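Local coordinates for protein thiazoline oxidase/subtilisin-like protease (Prochloron didemni, PDB 4H6X) that probably cleaves patellamide precursor peptide as a subtilisin-like protease and closes the peptide ring by transamidation, at residues S47-A52 against H112-I117; F126-N131 against S284-S289. One frame throughout, in Å; residues are numbered along the deposited sequence.

Interaction 1. Residues S47-A52 against H112-I117; sequences SCFEGA and HVTSTI
The ring of Phe49 meets the flank of helix 101-118 at Thr114 and Ser115, in the subtilisin-like fold, where this helix packs against a parallel beta sheet. It comes from a 3-10 turn, residues 47-49, in the loop between strands 34-39 and 53-56. Although the bond from CA to CB of Phe49 runs neither at the helix nor from it, the far end of the ring arrives there: CE2 lies 3.6 Å from the methyl CG2 of Thr114, and the edge abuts the backbone, with CZ 3.7 Å from N of Ser115, close to the ring plane. The Thr114 methyl stands anti to its own backbone N, which swings CG2 out to the ring, while OG1 turns to Ala110 O, one turn earlier in the helix. Cys48 adds a second contact. Its SG sits 3.8 Å above the plane of the Phe49 ring, over the centre. A chi1 of 67° puts SG between the backbone N and the carbonyl carbon, over the ring and 3.9 Å from CB of Ser115; sulfur and ring edge thus both touch the same CB, which is 4.0 Å from CZ of Phe49. A leucine in place of Phe49 would probably leave Cys48 SG without the flat face it rests on and open a gap beside the Thr114 methyl. No hydrogen bond joins the two segments, yet Cys48 is linked through its backbone to Gln120, just past the helix. The contact lies in the interior, with Thr114 near, though not touching, a probable Ser-His-Asp triad of Ser274, His109 and Asp39. Ser115 OG accepts from Ala260 N and donates back to His112 O of its own helix at 2.8 Å, tilted 27° from the carbonyl plane.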
ATOM      1  N   SER A  47       9.820  -2.070 -15.111  1.00 33.81           N
ATOM      2  CA  SER A  47       9.502  -0.861 -15.876  1.00 34.87           C
ATOM      3  C   SER A  47       8.412  -0.012 -15.227  1.00 33.17           C
ATOM      4  O   SER A  47       8.390   1.199 -15.411  1.00 34.03           O
ATOM      5  CB  SER A  47       9.132  -1.186 -17.333  1.00 34.59           C
ATOM      6  OG  SER A  47       8.014  -2.063 -17.413  1.00 33.57           O
ATOM      7  N   CYS A  48       7.530  -0.638 -14.450  1.00 32.10           N
ATOM      8  CA  CYS A  48       6.503   0.115 -13.726  1.00 30.51           C
ATOM      9  C   CYS A  48       7.079   1.169 -12.780  1.00 30.29           C
ATOM     10  O   CYS A  48       6.382   2.108 -12.410  1.00 31.88           O
ATOM     11  CB  CYS A  48       5.542  -0.823 -12.995  1.00 31.13           C
ATOM     12  SG  CYS A  48       6.281  -1.748 -11.630  1.00 31.07           S
ATOM     13  N   PHE A  49       8.345   1.014 -12.397  1.00 28.72           N
ATOM     14  CA  PHE A  49       9.032   1.990 -11.563  1.00 29.51           C
ATOM     15  C   PHE A  49       9.879   2.976 -12.365  1.00 32.23           C
ATOM     16  O   PHE A  49      10.423   3.929 -11.809  1.00 31.16           O
ATOM     17  CB  PHE A  49       9.866   1.298 -10.483  1.00 29.85           C
ATOM     18  CG  PHE A  49       9.052   0.419  -9.575  1.00 30.27           C
ATOM     19  CD1 PHE A  49       9.432  -0.897  -9.327  1.00 29.77           C
ATOM     20  CD2 PHE A  49       7.887   0.905  -8.979  1.00 29.36           C
ATOM     21  CE1 PHE A  49       8.671  -1.711  -8.498  1.00 29.57           C
ATOM     22  CE2 PHE A  49       7.120   0.095  -8.149  1.00 29.44           C
ATOM     23  CZ  PHE A  49       7.511  -1.215  -7.911  1.00 29.34           C
ATOM     24  N   GLU A  50       9.959   2.757 -13.679  1.00 34.12           N
ATOM     25  CA  GLU A  50      10.672   3.668 -14.581  1.00 36.62           C
ATOM     26  C   GLU A  50      10.045   5.070 -14.590  1.00 33.22           C
ATOM     27  O   GLU A  50       8.957   5.282 -15.118  1.00 31.93           O
ATOM     28  CB  GLU A  50      10.712   3.074 -16.000  1.00 40.97           C
ATOM     29  CG  GLU A  50      11.239   4.021 -17.060  1.00 48.66           C
ATOM     30  CD  GLU A  50      12.695   4.338 -16.853  1.00 53.47           C
ATOM     31  OE1 GLU A  50      13.535   3.475 -17.179  1.00 59.71           O
ATOM     32  OE2 GLU A  50      12.989   5.449 -16.360  1.00 57.87           O
ATOM     33  N   GLY A  51      10.749   6.027 -14.006  1.00 34.80           N
ATOM     34  CA  GLY A  51      10.218   7.375 -13.862  1.00 36.11           C
ATOM     35  C   GLY A  51       9.482   7.620 -12.542  1.00 36.19           C
ATOM     36  O   GLY A  51       9.080   8.740 -12.276  1.00 36.70           O
ATOM     37  N   ALA A  52       9.293   6.579 -11.724  1.00 34.47           N
ATOM     38  CA  ALA A  52       8.713   6.745 -10.392  1.00 32.07           C
ATOM     39  C   ALA A  52       9.727   7.414  -9.472  1.00 32.79           C
ATOM     40  O   ALA A  52      10.934   7.184  -9.588  1.00 33.29           O
ATOM     41  CB  ALA A  52       8.281   5.399  -9.819  1.00 32.13           C
ATOM     42  N   HIS A 112       4.674  -5.888  -5.202  1.00 23.75           N
ATOM     43  CA  HIS A 112       3.266  -5.765  -5.504  1.00 25.30           C
ATOM     44  C   HIS A 112       2.704  -4.480  -4.886  1.00 24.27           C
ATOM     45  O   HIS A 112       2.123  -3.650  -5.587  1.00 24.45           O
ATOM     46  CB  HIS A 112       2.505  -6.980  -4.969  1.00 25.34           C
ATOM     47  CG  HIS A 112       1.231  -7.255  -5.696  1.00 29.76           C
ATOM     48  ND1 HIS A 112       0.050  -6.614  -5.396  1.00 29.45           N
ATOM     49  CD2 HIS A 112       0.953  -8.097  -6.726  1.00 31.42           C
ATOM     50  CE1 HIS A 112      -0.905  -7.053  -6.198  1.00 32.15           C
ATOM     51  NE2 HIS A 112      -0.384  -7.956  -7.013  1.00 32.46           N
ATOM     52  N   VAL A 113       2.870  -4.348  -3.573  1.00 23.14           N
ATOM     53  CA  VAL A 113       2.374  -3.184  -2.818  1.00 24.50           C
ATOM     54  C   VAL A 113       2.921  -1.883  -3.401  1.00 23.58           C
ATOM     55  O   VAL A 113       2.167  -0.969  -3.651  1.00 24.24           O
ATOM     56  CB  VAL A 113       2.713  -3.328  -1.310  1.00 25.03           C
ATOM     57  CG1 VAL A 113       2.674  -1.987  -0.581  1.00 27.12           C
ATOM     58  CG2 VAL A 113       1.747  -4.305  -0.674  1.00 25.93           C
ATOM     59  N   THR A 114       4.224  -1.827  -3.665  1.00 23.00           N
ATOM     60  CA  THR A 114       4.846  -0.600  -4.159  1.00 24.01           C
ATOM     61  C   THR A 114       4.315  -0.222  -5.548  1.00 25.06           C
ATOM     62  O   THR A 114       4.023   0.950  -5.806  1.00 24.87           O
ATOM     63  CB  THR A 114       6.384  -0.710  -4.148  1.00 23.96           C
ATOM     64  OG1 THR A 114       6.824  -1.056  -2.822  1.00 24.27           O
ATOM     65  CG2 THR A 114       7.026   0.593  -4.560  1.00 24.32           C
ATOM     66  N   SER A 115       4.177  -1.217  -6.424  1.00 24.00           N
ATOM     67  CA  SER A 115       3.617  -0.985  -7.765  1.00 24.89           C
ATOM     68  C   SER A 115       2.156  -0.511  -7.705  1.00 24.85           C
ATOM     69  O   SER A 115       1.735   0.335  -8.507  1.00 25.24           O
ATOM     70  CB  SER A 115       3.762  -2.244  -8.643  1.00 24.47           C
ATOM     71  OG  SER A 115       2.870  -3.284  -8.230  1.00 24.89           O
ATOM     72  N   THR A 116       1.391  -1.041  -6.752  1.00 24.96           N
ATOM     73  CA  THR A 116      -0.013  -0.618  -6.556  1.00 27.94           C
ATOM     74  C   THR A 116      -0.116   0.867  -6.200  1.00 26.77           C
ATOM     75  O   THR A 116      -1.061   1.565  -6.593  1.00 25.60           O
ATOM     76  CB  THR A 116      -0.704  -1.480  -5.474  1.00 30.05           C
ATOM     77  OG1 THR A 116      -0.826  -2.820  -5.972  1.00 35.03           O
ATOM     78  CG2 THR A 116      -2.106  -0.952  -5.127  1.00 34.53           C
ATOM     79  N   ILE A 117       0.861   1.338  -5.440  1.00 25.09           N
ATOM     80  CA  ILE A 117       0.875   2.707  -4.989  1.00 24.20           C
ATOM     81  C   ILE A 117       1.444   3.622  -6.068  1.00 24.63           C
ATOM     82  O   ILE A 117       0.891   4.697  -6.337  1.00 24.08           O
ATOM     83  CB  ILE A 117       1.640   2.844  -3.644  1.00 22.66           C
ATOM     84  CG1 ILE A 117       0.853   2.122  -2.529  1.00 22.15           C
ATOM     85  CG2 ILE A 117       1.858   4.310  -3.308  1.00 23.20           C
ATOM     86  CD1 ILE A 117       1.620   1.892  -1.234  1.00 20.84           C
TER

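Interaction 2. Residues F126-N131 against S284-S289; sequences FGIAPN and SALLMS
Leu286 projects from helix 273-293 with its branched end set against the loop residues Ile128 and Ala129, and its two methyls divide the work. CD1 goes to the methyl branch of Ile128, 3.8 Å from CG2, whereas CD2 rests against CB of Ala129, also at 3.8 Å. Between them the fork faces the backbone carbonyl of Ile128, whose O lies 3.5 Å from both CD1 and CD2 of Leu286, a van der Waals contact and no hydrogen bond. The side chains of Ile128 and Leu286 cross at about a right angle, so they meet through their methyl groups instead of lying alongside each other. Ile128 turns its CG2 branch to the side across from its own N, where it meets the leucine; the longer CG1 arm leads off from the helix. A wider methyl-to-methyl approach, 4.4 Å between CB of Ala129 and CB of Ala285, extends the apolar patch by one residue along the helix. The backbone of Ala285 is engaged separately: its O accepts from both N and OG of Ser289, which reach it from opposite faces of the carbonyl plane, OG at 2.7 Å. Every side chain that touches here is buried. In the subtilisin-like fold the contact joins the loop leading into strand 133-138 to helix 273-293. Helix 20-26 closes in on the same patch, Leu20 touching Ile128 while Leu23 and His24 meet Leu286, and on the sheet side Ala285 rests on Ile170 of strand 170-173.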
ATOM      1  N   PHE A 126      -0.099   0.295 -13.368  1.00 30.14           N
ATOM      2  CA  PHE A 126      -0.416   1.700 -13.173  1.00 29.69           C
ATOM      3  C   PHE A 126      -0.933   1.848 -11.732  1.00 29.49           C
ATOM      4  O   PHE A 126      -2.001   1.351 -11.402  1.00 30.42           O
ATOM      5  CB  PHE A 126      -1.465   2.119 -14.210  1.00 30.87           C
ATOM      6  CG  PHE A 126      -2.077   3.483 -13.987  1.00 32.37           C
ATOM      7  CD1 PHE A 126      -1.361   4.516 -13.393  1.00 32.33           C
ATOM      8  CD2 PHE A 126      -3.388   3.737 -14.419  1.00 34.47           C
ATOM      9  CE1 PHE A 126      -1.937   5.763 -13.205  1.00 33.31           C
ATOM     10  CE2 PHE A 126      -3.964   4.987 -14.244  1.00 33.72           C
ATOM     11  CZ  PHE A 126      -3.239   5.999 -13.631  1.00 34.56           C
ATOM     12  N   GLY A 127      -0.146   2.497 -10.881  1.00 29.13           N
ATOM     13  CA  GLY A 127      -0.504   2.639  -9.470  1.00 29.29           C
ATOM     14  C   GLY A 127      -1.506   3.758  -9.219  1.00 28.17           C
ATOM     15  O   GLY A 127      -1.807   4.537 -10.110  1.00 29.91           O
ATOM     16  N   ILE A 128      -2.018   3.831  -7.996  1.00 28.21           N
ATOM     17  CA  ILE A 128      -2.996   4.854  -7.616  1.00 27.81           C
ATOM     18  C   ILE A 128      -2.375   6.247  -7.635  1.00 28.06           C
ATOM     19  O   ILE A 128      -3.010   7.221  -8.067  1.00 29.44           O
ATOM     20  CB  ILE A 128      -3.609   4.535  -6.231  1.00 28.45           C
ATOM     21  CG1 ILE A 128      -4.329   3.173  -6.272  1.00 28.77           C
ATOM     22  CG2 ILE A 128      -4.553   5.642  -5.767  1.00 26.88           C
ATOM     23  CD1 ILE A 128      -5.569   3.117  -7.153  1.00 28.29           C
ATOM     24  N   ALA A 129      -1.120   6.345  -7.209  1.00 27.54           N
ATOM     25  CA  ALA A 129      -0.494   7.650  -7.029  1.00 28.60           C
ATOM     26  C   ALA A 129       0.928   7.712  -7.614  1.00 29.40           C
ATOM     27  O   ALA A 129       1.914   7.915  -6.871  1.00 29.82           O
ATOM     28  CB  ALA A 129      -0.516   8.039  -5.552  1.00 29.57           C
ATOM     29  N   PRO A 130       1.041   7.547  -8.951  1.00 29.89           N
ATOM     30  CA  PRO A 130       2.345   7.470  -9.633  1.00 30.30           C
ATOM     31  C   PRO A 130       3.253   8.699  -9.465  1.00 31.48           C
ATOM     32  O   PRO A 130       4.460   8.599  -9.710  1.00 30.13           O
ATOM     33  CB  PRO A 130       1.958   7.307 -11.111  1.00 31.25           C
ATOM     34  CG  PRO A 130       0.599   7.925 -11.212  1.00 31.60           C
ATOM     35  CD  PRO A 130      -0.074   7.512  -9.925  1.00 30.40           C
ATOM     36  N   ASN A 131       2.697   9.838  -9.053  1.00 30.23           N
ATOM     37  CA  ASN A 131       3.503  11.063  -8.959  1.00 31.29           C
ATOM     38  C   ASN A 131       3.969  11.459  -7.560  1.00 29.73           C
ATOM     39  O   ASN A 131       4.692  12.442  -7.409  1.00 29.03           O
ATOM     40  CB  ASN A 131       2.796  12.253  -9.635  1.00 34.27           C
ATOM     41  CG  ASN A 131       2.920  12.229 -11.152  1.00 38.82           C
ATOM     42  OD1 ASN A 131       2.161  12.898 -11.859  1.00 41.22           O
ATOM     43  ND2 ASN A 131       3.883  11.467 -11.660  1.00 37.20           N
ATOM     44  N   SER A 284      -5.338   8.019  -0.085  1.00 22.94           N
ATOM     45  CA  SER A 284      -4.957   8.986   0.940  1.00 22.39           C
ATOM     46  C   SER A 284      -3.894   9.945   0.440  1.00 22.42           C
ATOM     47  O   SER A 284      -3.974  11.146   0.693  1.00 22.72           O
ATOM     48  CB  SER A 284      -4.484   8.268   2.211  1.00 22.32           C
ATOM     49  OG  SER A 284      -5.534   7.491   2.765  1.00 22.44           O
ATOM     50  N   ALA A 285      -2.902   9.429  -0.278  1.00 22.58           N
ATOM     51  CA  ALA A 285      -1.855  10.288  -0.850  1.00 23.05           C
ATOM     52  C   ALA A 285      -2.388  11.237  -1.942  1.00 24.44           C
ATOM     53  O   ALA A 285      -1.970  12.398  -2.034  1.00 23.74           O
ATOM     54  CB  ALA A 285      -0.723   9.441  -1.407  1.00 22.36           C
ATOM     55  N   LEU A 286      -3.285  10.735  -2.781  1.00 24.14           N
ATOM     56  CA  LEU A 286      -3.955  11.602  -3.752  1.00 25.55           C
ATOM     57  C   LEU A 286      -4.719  12.751  -3.056  1.00 26.27           C
ATOM     58  O   LEU A 286      -4.662  13.908  -3.496  1.00 29.70           O
ATOM     59  CB  LEU A 286      -4.898  10.783  -4.644  1.00 25.22           C
ATOM     60  CG  LEU A 286      -4.322   9.789  -5.673  1.00 25.36           C
ATOM     61  CD1 LEU A 286      -5.448   9.218  -6.525  1.00 23.60           C
ATOM     62  CD2 LEU A 286      -3.255  10.395  -6.576  1.00 24.67           C
ATOM     63  N   LEU A 287      -5.416  12.441  -1.968  1.00 27.09           N
ATOM     64  CA  LEU A 287      -6.206  13.462  -1.256  1.00 26.56           C
ATOM     65  C   LEU A 287      -5.298  14.494  -0.611  1.00 28.07           C
ATOM     66  O   LEU A 287      -5.588  15.691  -0.649  1.00 28.26           O
ATOM     67  CB  LEU A 287      -7.158  12.836  -0.233  1.00 25.81           C
ATOM     68  CG  LEU A 287      -8.272  11.945  -0.796  1.00 27.48           C
ATOM     69  CD1 LEU A 287      -8.972  11.172   0.321  1.00 26.00           C
ATOM     70  CD2 LEU A 287      -9.281  12.735  -1.636  1.00 26.33           C
ATOM     71  N   MET A 288      -4.181  14.028  -0.045  1.00 28.59           N
ATOM     72  CA  MET A 288      -3.138  14.916   0.447  1.00 27.85           C
ATOM     73  C   MET A 288      -2.505  15.734  -0.686  1.00 29.49           C
ATOM     74  O   MET A 288      -2.197  16.914  -0.499  1.00 29.72           O
ATOM     75  CB  MET A 288      -2.035  14.137   1.189  1.00 27.81           C
ATOM     76  CG  MET A 288      -2.461  13.451   2.471  1.00 27.85           C
ATOM     77  SD  MET A 288      -1.023  12.661   3.242  1.00 30.27           S
ATOM     78  CE  MET A 288      -1.797  12.054   4.740  1.00 28.82           C
ATOM     79  N   SER A 289      -2.298  15.118  -1.846  1.00 29.43           N
ATOM     80  CA  SER A 289      -1.762  15.848  -3.001  1.00 32.26           C
ATOM     81  C   SER A 289      -2.647  17.042  -3.389  1.00 34.11           C
ATOM     82  O   SER A 289      -2.154  18.112  -3.762  1.00 35.28           O
ATOM     83  CB  SER A 289      -1.585  14.904  -4.189  1.00 32.00           C
ATOM     84  OG  SER A 289      -0.648  13.900  -3.855  1.00 30.88           O
TER

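How the interactions relate
Both contacts are buried, and neither has a hydrogen bond between its own segments. They differ in chemistry: interaction 1 sets an aromatic edge and a sulfur against a helix flank whose hydroxyls are satisfied elsewhere, while interaction 2 is an aliphatic contact in which a leucine fork also meets a backbone carbonyl. Each packs a loop on a different helix, 101-118 in the first and 273-293 in the second. The two are coupled directly, since the loop 126-131 turns back on the end of helix 101-118 through probable backbone hydrogen bonds, Ala129 N to Ile117 O at 2.7 Å and Ile128 N to Thr116 O. Ile117 also touches Pro278 and Thr281 of helix 273-293, so both helices meet.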